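Side-chain contacts in TSSL (PDB 4ACK), which probably serves as a structural component of the type VI secretion system, through the cytoplasmic domain described here: residues A[61-64]-A[65-69]; A[126-129]-A[130-134]; A[143-146]-A[147-151]. All coordinates share one frame; numbering follows the deposited sequence.

The three contacts follow one another along the chain of an all-helical domain. Contact 1 is a turn of helix 55-79 whose centre lies about 2 Å from that of the chain. Contact 2, its centre about 10 Å away, closes helix 118-129 and touches contact 1: Tyr-68 CB meets Ile-127 CG2 at 3.7 Å and Pro-64 O meets Ile-127 CD1 at 3.6 Å. Contact 3, which takes up most of helix 143-153, lies at the surface, about 12 Å from contact 2 between centres; there Phe-132 O packs on Phe-145 CZ at 3.5 Å. Contacts 1 and 3 do not touch, their nearest atoms about 10 Å apart, so contact 2 bridges core and surface.

Contact 1 (A[61-64]-A[65-69]); sequences IVFP and LLAYV
The ring of Phe-63 meets Ala-67 one turn on, CE1 lying 4.1 Å from Ala-67 CB; the methyl approaches obliquely, in apolar packing. Phe-63 carries its ring anti to the backbone N (chi1 -178°), beside the carbonyl carbon and hence on the side of the following turn. Tyr-102 meets that ring edge-to-face, while Gln-90 and Tyr-94 of helix 89-94 and the loop residue Arg-96 also touch it. The second flat group, the phenol of Tyr-68, heads away from 61-64: its CB rests on Pro-64 O at 3.4 Å, and its side chain reaches Ile-127, Asn-130, Phe-132 and Arg-18.

On another flank of the helix Val-62 and Leu-66 cross at a slant, with Val-62 CG1 4.1 Å from Leu-66 CG. CG1, which stands anti to its own N (chi1 172°), is the branch of Val-62 that meets Leu-66. Leu-66 CG also comes within 3.2 Å of Val-62 O, off the oxygen end of that carbonyl. The same oxygen accepts a bond from Leu-66 N (3.1 Å) and a weak one from Leu-65 N. Next along, Ala-67 N binds Phe-63 O at 2.9 Å. Tyr-68 N binds Pro-64 O at 2.9 Å.

Pro-64 has no N-H to return to the preceding turn, and the helix kinks there; its carbonyl nevertheless carries the bonding onward. The chemistry is therefore divided: main-chain bonds hold one turn to the next, while aliphatic and aromatic groups surround them. All the touching residues are buried, and the side chains meet helices 4-20, 89-94 and 118-129, as suits a central helix in the hydrophobic core of a helical domain.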
ATOM      1  N   ILE A  61       8.545   1.161   0.639  1.00 25.59           N
ATOM      2  CA  ILE A  61       7.965  -0.012   0.044  1.00 25.05           C
ATOM      3  C   ILE A  61       6.740  -0.352   0.895  1.00 25.85           C
ATOM      4  O   ILE A  61       5.714  -0.598   0.342  1.00 27.00           O
ATOM      5  CB  ILE A  61       8.970  -1.187   0.087  1.00 25.30           C
ATOM      6  CG1 ILE A  61      10.079  -0.947  -0.916  1.00 27.64           C
ATOM      7  CG2 ILE A  61       8.267  -2.573  -0.153  1.00 20.41           C
ATOM      8  CD1 ILE A  61      11.352  -1.742  -0.512  1.00 33.33           C
ATOM      9  N   VAL A  62       6.855  -0.324   2.225  1.00 25.40           N
ATOM     10  CA  VAL A  62       5.770  -0.773   3.071  1.00 27.35           C
ATOM     11  C   VAL A  62       4.673   0.330   3.331  1.00 28.78           C
ATOM     12  O   VAL A  62       3.511   0.016   3.465  1.00 26.71           O
ATOM     13  CB  VAL A  62       6.324  -1.280   4.418  1.00 28.31           C
ATOM     14  CG1 VAL A  62       5.192  -1.615   5.500  1.00 24.67           C
ATOM     15  CG2 VAL A  62       7.262  -2.492   4.148  1.00 27.76           C
ATOM     16  N   PHE A  63       5.058   1.599   3.452  1.00 28.79           N
ATOM     17  CA  PHE A  63       3.996   2.613   3.698  1.00 28.59           C
ATOM     18  C   PHE A  63       2.882   2.625   2.599  1.00 28.07           C
ATOM     19  O   PHE A  63       1.714   2.682   2.926  1.00 28.82           O
ATOM     20  CB  PHE A  63       4.589   3.997   3.838  1.00 28.50           C
ATOM     21  CG  PHE A  63       3.556   5.038   4.123  1.00 28.68           C
ATOM     22  CD1 PHE A  63       2.841   5.639   3.073  1.00 26.99           C
ATOM     23  CD2 PHE A  63       3.244   5.355   5.440  1.00 26.62           C
ATOM     24  CE1 PHE A  63       1.855   6.611   3.357  1.00 27.94           C
ATOM     25  CE2 PHE A  63       2.237   6.331   5.740  1.00 29.65           C
ATOM     26  CZ  PHE A  63       1.559   6.937   4.705  1.00 27.74           C
ATOM     27  N   PRO A  64       3.246   2.631   1.311  1.00 26.42           N
ATOM     28  CA  PRO A  64       2.216   2.688   0.317  1.00 26.84           C
ATOM     29  C   PRO A  64       1.292   1.476   0.343  1.00 28.56           C
ATOM     30  O   PRO A  64       0.148   1.588  -0.081  1.00 26.60           O
ATOM     31  CB  PRO A  64       2.993   2.695  -1.012  1.00 26.71           C
ATOM     32  CG  PRO A  64       4.341   3.339  -0.634  1.00 26.50           C
ATOM     33  CD  PRO A  64       4.593   2.782   0.737  1.00 27.18           C
ATOM     34  N   LEU A  65       1.805   0.303   0.743  1.00 28.68           N
ATOM     35  CA  LEU A  65       0.973  -0.882   0.797  1.00 27.61           C
ATOM     36  C   LEU A  65      -0.004  -0.715   1.903  1.00 26.45           C
ATOM     37  O   LEU A  65      -1.173  -1.048   1.739  1.00 27.32           O
ATOM     38  CB  LEU A  65       1.823  -2.164   1.002  1.00 27.78           C
ATOM     39  CG  LEU A  65       1.027  -3.439   1.221  1.00 29.37           C
ATOM     40  CD1 LEU A  65       0.291  -3.689  -0.108  1.00 29.34           C
ATOM     41  CD2 LEU A  65       2.024  -4.577   1.569  1.00 33.41           C
ATOM     42  N   LEU A  66       0.434  -0.199   3.039  1.00 27.12           N
ATOM     43  CA  LEU A  66      -0.501   0.105   4.132  1.00 28.48           C
ATOM     44  C   LEU A  66      -1.569   1.148   3.797  1.00 30.14           C
ATOM     45  O   LEU A  66      -2.733   1.059   4.280  1.00 30.00           O
ATOM     46  CB  LEU A  66       0.226   0.643   5.344  1.00 28.35           C
ATOM     47  CG  LEU A  66       1.392  -0.176   5.895  1.00 34.23           C
ATOM     48  CD1 LEU A  66       1.916   0.460   7.184  1.00 35.56           C
ATOM     49  CD2 LEU A  66       1.029  -1.625   6.123  1.00 37.87           C
ATOM     50  N   ALA A  67      -1.153   2.190   3.084  1.00 29.93           N
ATOM     51  CA  ALA A  67      -2.061   3.222   2.630  1.00 30.51           C
ATOM     52  C   ALA A  67      -3.087   2.654   1.629  1.00 31.08           C
ATOM     53  O   ALA A  67      -4.258   3.065   1.630  1.00 31.40           O
ATOM     54  CB  ALA A  67      -1.280   4.340   1.970  1.00 30.32           C
ATOM     55  N   TYR A  68      -2.646   1.750   0.750  1.00 31.03           N
ATOM     56  CA  TYR A  68      -3.548   1.084  -0.138  1.00 30.41           C
ATOM     57  C   TYR A  68      -4.615   0.255   0.676  1.00 32.32           C
ATOM     58  O   TYR A  68      -5.838   0.365   0.421  1.00 31.07           O
ATOM     59  CB  TYR A  68      -2.778   0.232  -1.130  1.00 31.29           C
ATOM     60  CG  TYR A  68      -3.630  -0.841  -1.804  1.00 31.57           C
ATOM     61  CD1 TYR A  68      -3.828  -2.121  -1.196  1.00 35.20           C
ATOM     62  CD2 TYR A  68      -4.333  -0.551  -2.960  1.00 34.12           C
ATOM     63  CE1 TYR A  68      -4.685  -3.101  -1.790  1.00 36.00           C
ATOM     64  CE2 TYR A  68      -5.176  -1.494  -3.577  1.00 37.65           C
ATOM     65  CZ  TYR A  68      -5.339  -2.774  -3.003  1.00 39.10           C
ATOM     66  OH  TYR A  68      -6.151  -3.662  -3.671  1.00 41.76           O
ATOM     67  N   VAL A  69      -4.155  -0.546   1.650  1.00 31.93           N
ATOM     68  CA  VAL A  69      -5.056  -1.353   2.463  1.00 32.73           C
ATOM     69  C   VAL A  69      -6.035  -0.439   3.235  1.00 34.21           C
ATOM     70  O   VAL A  69      -7.260  -0.647   3.191  1.00 32.80           O
ATOM     71  CB  VAL A  69      -4.324  -2.230   3.473  1.00 32.08           C
ATOM     72  CG1 VAL A  69      -5.352  -2.927   4.356  1.00 35.04           C
ATOM     73  CG2 VAL A  69      -3.442  -3.289   2.756  1.00 32.46           C
TER

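Contact 2 (A[126-129]-A[130-134]); sequences LILH and NDFYG
Phe-132 N returns to Ile-127 O at 3.0 Å and Asp-131 N makes a weak bond to Leu-128 O, while Asn-130 leaves the helical backbone and Asp-131, at phi 66°, completes the turn out of helix 118-129. The side chains of Ile-127 and Phe-132 then run side by side. Ile-127 CG1 sits between the backbone N and the carbonyl carbon (chi1 68°), which brings CD1 over one face of the Phe-132 ring in a CH-pi contact, 4.2 Å from the centroid and 25° off the normal; the opposite face has Gly-134 N over its centre. Leu-128 CD2 comes to the ring edge, 4.3 Å from Phe-132 CD2. This is a Schellman motif with Asp-131 as C-prime residue, and the Ile-127 and Phe-132 pair is its apolar closure, continued by Val-103 of helix 99-112. Leu-126 O is gripped twice by one residue, Asn-130: the backbone N at 2.9 Å and the amide ND2 at 3.0 Å. The oxygen lies almost in the plane of that amide, whose nitrogen in turn stands above the Leu-126 carbonyl plane. Outside the turn, Glu-71 receives bonds from the backbone N atoms of Tyr-133 and Gly-134, and Lys-72 NZ binds Asp-131 O.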
ATOM      1  N   LEU A 126       2.012  -1.920  -8.467  1.00 31.38           N
ATOM      2  CA  LEU A 126       0.979  -2.824  -7.994  1.00 32.02           C
ATOM      3  C   LEU A 126      -0.199  -2.115  -7.364  1.00 31.66           C
ATOM      4  O   LEU A 126      -1.325  -2.373  -7.753  1.00 31.95           O
ATOM      5  CB  LEU A 126       1.535  -3.886  -6.996  1.00 30.78           C
ATOM      6  CG  LEU A 126       2.416  -4.986  -7.683  1.00 34.40           C
ATOM      7  CD1 LEU A 126       3.240  -5.743  -6.659  1.00 31.94           C
ATOM      8  CD2 LEU A 126       1.619  -5.983  -8.524  1.00 36.08           C
ATOM      9  N   ILE A 127       0.045  -1.249  -6.371  1.00 31.45           N
ATOM     10  CA  ILE A 127      -1.071  -0.547  -5.733  1.00 31.04           C
ATOM     11  C   ILE A 127      -1.834   0.290  -6.761  1.00 31.07           C
ATOM     12  O   ILE A 127      -3.062   0.291  -6.707  1.00 32.37           O
ATOM     13  CB  ILE A 127      -0.718   0.202  -4.451  1.00 30.51           C
ATOM     14  CG1 ILE A 127       0.181   1.395  -4.730  1.00 30.08           C
ATOM     15  CG2 ILE A 127      -0.039  -0.742  -3.445  1.00 30.95           C
ATOM     16  CD1 ILE A 127       0.173   2.489  -3.613  1.00 24.12           C
ATOM     17  N   LEU A 128      -1.144   0.851  -7.758  1.00 30.00           N
ATOM     18  CA  LEU A 128      -1.794   1.668  -8.785  1.00 31.29           C
ATOM     19  C   LEU A 128      -2.615   0.810  -9.802  1.00 33.41           C
ATOM     20  O   LEU A 128      -3.629   1.285 -10.341  1.00 33.68           O
ATOM     21  CB  LEU A 128      -0.782   2.591  -9.531  1.00 29.54           C
ATOM     22  CG  LEU A 128      -0.130   3.767  -8.718  1.00 30.20           C
ATOM     23  CD1 LEU A 128       0.948   4.542  -9.540  1.00 29.28           C
ATOM     24  CD2 LEU A 128      -1.168   4.750  -8.216  1.00 27.42           C
ATOM     25  N   HIS A 129      -2.143  -0.412 -10.096  1.00 33.13           N
ATOM     26  CA  HIS A 129      -2.897  -1.343 -10.916  1.00 34.65           C
ATOM     27  C   HIS A 129      -4.030  -1.935 -10.175  1.00 34.99           C
ATOM     28  O   HIS A 129      -4.955  -2.396 -10.802  1.00 35.80           O
ATOM     29  CB  HIS A 129      -2.021  -2.435 -11.563  1.00 34.94           C
ATOM     30  CG  HIS A 129      -1.410  -1.974 -12.845  1.00 38.77           C
ATOM     31  ND1 HIS A 129      -0.151  -1.409 -12.915  1.00 44.08           N
ATOM     32  CD2 HIS A 129      -1.924  -1.901 -14.094  1.00 42.35           C
ATOM     33  CE1 HIS A 129       0.103  -1.060 -14.165  1.00 42.53           C
ATOM     34  NE2 HIS A 129      -0.967  -1.333 -14.898  1.00 44.76           N
ATOM     35  N   ASN A 130      -3.945  -1.954  -8.841  1.00 35.11           N
ATOM     36  CA  ASN A 130      -5.116  -2.212  -7.980  1.00 34.57           C
ATOM     37  C   ASN A 130      -5.976  -0.997  -7.511  1.00 33.80           C
ATOM     38  O   ASN A 130      -6.648  -1.068  -6.470  1.00 34.14           O
ATOM     39  CB  ASN A 130      -4.696  -3.114  -6.830  1.00 35.24           C
ATOM     40  CG  ASN A 130      -4.383  -4.530  -7.346  1.00 39.57           C
ATOM     41  OD1 ASN A 130      -5.304  -5.341  -7.458  1.00 41.82           O
ATOM     42  ND2 ASN A 130      -3.139  -4.763  -7.822  1.00 34.07           N
ATOM     43  N   ASP A 131      -5.955   0.084  -8.299  1.00 34.02           N
ATOM     44  CA  ASP A 131      -6.856   1.248  -8.139  1.00 33.05           C
ATOM     45  C   ASP A 131      -6.659   2.042  -6.864  1.00 31.71           C
ATOM     46  O   ASP A 131      -7.644   2.539  -6.289  1.00 32.20           O
ATOM     47  CB  ASP A 131      -8.320   0.836  -8.328  1.00 34.68           C
ATOM     48  CG  ASP A 131      -8.541   0.238  -9.702  1.00 37.35           C
ATOM     49  OD1 ASP A 131      -7.825   0.626 -10.636  1.00 42.92           O
ATOM     50  OD2 ASP A 131      -9.384  -0.639  -9.853  1.00 45.81           O
ATOM     51  N   PHE A 132      -5.408   2.131  -6.401  1.00 28.20           N
ATOM     52  CA  PHE A 132      -5.070   3.182  -5.456  1.00 27.96           C
ATOM     53  C   PHE A 132      -5.251   4.557  -6.134  1.00 25.46           C
ATOM     54  O   PHE A 132      -4.717   4.815  -7.222  1.00 25.29           O
ATOM     55  CB  PHE A 132      -3.646   3.053  -4.917  1.00 26.78           C
ATOM     56  CG  PHE A 132      -3.318   4.055  -3.841  1.00 27.83           C
ATOM     57  CD1 PHE A 132      -3.832   3.917  -2.544  1.00 27.09           C
ATOM     58  CD2 PHE A 132      -2.542   5.167  -4.139  1.00 26.03           C
ATOM     59  CE1 PHE A 132      -3.515   4.843  -1.535  1.00 25.18           C
ATOM     60  CE2 PHE A 132      -2.251   6.133  -3.168  1.00 23.08           C
ATOM     61  CZ  PHE A 132      -2.706   5.953  -1.850  1.00 23.30           C
ATOM     62  N   TYR A 133      -6.009   5.406  -5.470  1.00 25.85           N
ATOM     63  CA  TYR A 133      -6.347   6.764  -5.963  1.00 27.99           C
ATOM     64  C   TYR A 133      -5.734   7.866  -5.082  1.00 27.65           C
ATOM     65  O   TYR A 133      -5.313   8.901  -5.586  1.00 28.93           O
ATOM     66  CB  TYR A 133      -7.863   6.969  -5.999  1.00 27.47           C
ATOM     67  CG  TYR A 133      -8.572   6.019  -6.919  1.00 31.57           C
ATOM     68  CD1 TYR A 133      -8.012   5.650  -8.146  1.00 33.34           C
ATOM     69  CD2 TYR A 133      -9.790   5.465  -6.565  1.00 33.18           C
ATOM     70  CE1 TYR A 133      -8.680   4.758  -9.002  1.00 33.37           C
ATOM     71  CE2 TYR A 133     -10.461   4.585  -7.434  1.00 36.40           C
ATOM     72  CZ  TYR A 133      -9.891   4.249  -8.641  1.00 33.66           C
ATOM     73  OH  TYR A 133     -10.530   3.365  -9.476  1.00 38.04           O
ATOM     74  N   GLY A 134      -5.678   7.605  -3.791  1.00 26.29           N
ATOM     75  CA  GLY A 134      -5.205   8.537  -2.802  1.00 25.58           C
ATOM     76  C   GLY A 134      -5.885   9.870  -3.012  1.00 26.26           C
ATOM     77  O   GLY A 134      -7.108   9.918  -3.096  1.00 26.89           O
TER
HETATM   78  O   HOH W   1      -4.903   3.740  -9.524  1.00 30.16           O

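Contact 3 (A[143-146]-A[147-151]); sequences HSFL and AYKKE
Ala-147 starts the second segment with its CB 3.6 Å from Ser-144 O, and its N bonds to His-143 O at 3.0 Å. Tyr-148 comes next. Its N bonds to Ser-144 O, and its ring runs back past the same oxygen, CD2 lying 3.2 Å away in an oblique approach. Phe-145 CA lies at the edge of that phenol, and the far end is fixed by a hydrogen bond from the OH group to Asp-108 OD1, with Phe-104 meeting the ring.

Lys-149 carries most of the side-chain contact. Bends at chi2 and chi3 (58° at the latter) fold its chain back across Phe-145, setting CD over one face in a CH-pi contact, 3.9 Å from the ring centroid and 17° off the normal, though displaced toward the rim. Beyond CD the ammonium nitrogen rests in the corner that two apolar groups make: NZ is 3.6 Å from Phe-145 CE2 and equally far from Leu-146 CD2. The Lys-149 backbone bond to Phe-145 O is weak. Lys-150, by contrast, stretches out fully; it touches by CB against Leu-146 O, and Lys-150 N bonds to Leu-146 O at 3.1 Å.

Leu-128 packs on both Phe-145 and Lys-149. The pattern is that of an amphipathic surface helix: Phe-145 is buried against helices 99-112 and 118-129, the folded lysine lies across it, and Leu-146 and Lys-150 are exposed.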
ATOM      1  N   HIS A 143      -4.534  14.806 -14.797  1.00 26.01           N
ATOM      2  CA  HIS A 143      -3.339  14.539 -15.631  1.00 28.17           C
ATOM      3  C   HIS A 143      -2.095  14.091 -14.880  1.00 28.33           C
ATOM      4  O   HIS A 143      -1.409  13.242 -15.380  1.00 29.79           O
ATOM      5  CB  HIS A 143      -3.004  15.711 -16.609  1.00 25.71           C
ATOM      6  CG  HIS A 143      -4.064  15.904 -17.658  1.00 26.38           C
ATOM      7  ND1 HIS A 143      -3.854  16.593 -18.835  1.00 23.12           N
ATOM      8  CD2 HIS A 143      -5.345  15.443 -17.707  1.00 23.50           C
ATOM      9  CE1 HIS A 143      -4.966  16.546 -19.563  1.00 26.40           C
ATOM     10  NE2 HIS A 143      -5.877  15.830 -18.910  1.00 21.81           N
ATOM     11  N   SER A 144      -1.795  14.690 -13.728  1.00 29.47           N
ATOM     12  CA  SER A 144      -0.678  14.231 -12.890  1.00 29.28           C
ATOM     13  C   SER A 144      -0.876  12.786 -12.421  1.00 29.37           C
ATOM     14  O   SER A 144       0.074  12.026 -12.408  1.00 28.99           O
ATOM     15  CB  SER A 144      -0.452  15.159 -11.723  1.00 29.31           C
ATOM     16  OG  SER A 144      -0.020  16.418 -12.237  1.00 31.64           O
ATOM     17  N   PHE A 145      -2.110  12.388 -12.104  1.00 27.97           N
ATOM     18  CA  PHE A 145      -2.364  11.053 -11.618  1.00 27.47           C
ATOM     19  C   PHE A 145      -1.997  10.092 -12.738  1.00 29.78           C
ATOM     20  O   PHE A 145      -1.267   9.106 -12.515  1.00 28.84           O
ATOM     21  CB  PHE A 145      -3.836  10.906 -11.176  1.00 26.42           C
ATOM     22  CG  PHE A 145      -4.226   9.551 -10.763  1.00 27.15           C
ATOM     23  CD1 PHE A 145      -3.483   8.837  -9.798  1.00 29.37           C
ATOM     24  CD2 PHE A 145      -5.341   8.943 -11.339  1.00 28.95           C
ATOM     25  CE1 PHE A 145      -3.850   7.550  -9.392  1.00 31.98           C
ATOM     26  CE2 PHE A 145      -5.742   7.616 -10.932  1.00 30.22           C
ATOM     27  CZ  PHE A 145      -4.983   6.933  -9.937  1.00 29.19           C
ATOM     28  N   LEU A 146      -2.476  10.373 -13.944  1.00 29.73           N
ATOM     29  CA  LEU A 146      -2.175   9.496 -15.058  1.00 32.04           C
ATOM     30  C   LEU A 146      -0.685   9.473 -15.382  1.00 32.38           C
ATOM     31  O   LEU A 146      -0.159   8.426 -15.775  1.00 32.82           O
ATOM     32  CB  LEU A 146      -2.944   9.903 -16.311  1.00 32.22           C
ATOM     33  CG  LEU A 146      -4.452  10.018 -16.142  1.00 35.38           C
ATOM     34  CD1 LEU A 146      -4.978  10.497 -17.453  1.00 36.76           C
ATOM     35  CD2 LEU A 146      -5.067   8.698 -15.724  1.00 36.58           C
ATOM     36  N   ALA A 147      -0.007  10.587 -15.186  1.00 31.14           N
ATOM     37  CA  ALA A 147       1.424  10.623 -15.441  1.00 31.61           C
ATOM     38  C   ALA A 147       2.207   9.739 -14.469  1.00 31.62           C
ATOM     39  O   ALA A 147       3.179   9.124 -14.870  1.00 30.69           O
ATOM     40  CB  ALA A 147       1.954  12.060 -15.427  1.00 31.27           C
ATOM     41  N   TYR A 148       1.815   9.722 -13.184  1.00 31.01           N
ATOM     42  CA  TYR A 148       2.474   8.900 -12.184  1.00 31.59           C
ATOM     43  C   TYR A 148       2.415   7.434 -12.585  1.00 32.81           C
ATOM     44  O   TYR A 148       3.375   6.701 -12.439  1.00 32.59           O
ATOM     45  CB  TYR A 148       1.759   8.987 -10.856  1.00 30.31           C
ATOM     46  CG  TYR A 148       2.161  10.151 -10.043  1.00 32.07           C
ATOM     47  CD1 TYR A 148       3.506  10.343  -9.701  1.00 30.87           C
ATOM     48  CD2 TYR A 148       1.209  11.088  -9.617  1.00 32.01           C
ATOM     49  CE1 TYR A 148       3.891  11.395  -8.950  1.00 32.18           C
ATOM     50  CE2 TYR A 148       1.576  12.177  -8.844  1.00 31.03           C
ATOM     51  CZ  TYR A 148       2.906  12.324  -8.521  1.00 33.62           C
ATOM     52  OH  TYR A 148       3.283  13.391  -7.778  1.00 31.09           O
ATOM     53  N   LYS A 149       1.245   7.006 -13.029  1.00 33.28           N
ATOM     54  CA  LYS A 149       1.048   5.654 -13.545  1.00 35.35           C
ATOM     55  C   LYS A 149       1.961   5.358 -14.722  1.00 35.56           C
ATOM     56  O   LYS A 149       2.701   4.392 -14.688  1.00 37.91           O
ATOM     57  CB  LYS A 149      -0.435   5.467 -13.914  1.00 34.84           C
ATOM     58  CG  LYS A 149      -1.247   5.224 -12.652  1.00 37.27           C
ATOM     59  CD  LYS A 149      -2.648   5.728 -12.664  1.00 38.06           C
ATOM     60  CE  LYS A 149      -3.387   5.157 -13.746  1.00 37.45           C
ATOM     61  NZ  LYS A 149      -4.769   5.701 -13.834  1.00 40.99           N
ATOM     62  N   LYS A 150       1.944   6.206 -15.728  1.00 37.38           N
ATOM     63  CA  LYS A 150       2.748   6.024 -16.943  1.00 39.87           C
ATOM     64  C   LYS A 150       4.231   5.982 -16.534  1.00 40.24           C
ATOM     65  O   LYS A 150       4.991   5.083 -16.925  1.00 41.39           O
ATOM     66  CB  LYS A 150       2.445   7.163 -17.939  1.00 40.31           C
ATOM     67  CG  LYS A 150       3.057   6.990 -19.373  1.00 42.08           C
ATOM     68  CD  LYS A 150       2.669   8.151 -20.273  0.10 40.73           C
ATOM     69  CE  LYS A 150       3.397   8.091 -21.610  0.10 40.54           C
ATOM     70  NZ  LYS A 150       3.082   9.279 -22.452  0.10 40.25           N
ATOM     71  N   GLU A 151       4.639   6.921 -15.692  1.00 40.35           N
ATOM     72  CA  GLU A 151       6.066   7.064 -15.387  1.00 40.44           C
ATOM     73  C   GLU A 151       6.603   5.881 -14.589  1.00 39.89           C
ATOM     74  O   GLU A 151       7.694   5.392 -14.861  1.00 39.14           O
ATOM     75  CB  GLU A 151       6.351   8.409 -14.709  1.00 39.74           C
ATOM     76  CG  GLU A 151       6.130   9.563 -15.667  1.00 45.00           C
ATOM     77  CD  GLU A 151       6.997   9.448 -16.920  1.00 51.28           C
ATOM     78  OE1 GLU A 151       8.234   9.461 -16.759  1.00 54.08           O
ATOM     79  OE2 GLU A 151       6.466   9.326 -18.061  1.00 56.88           O
TER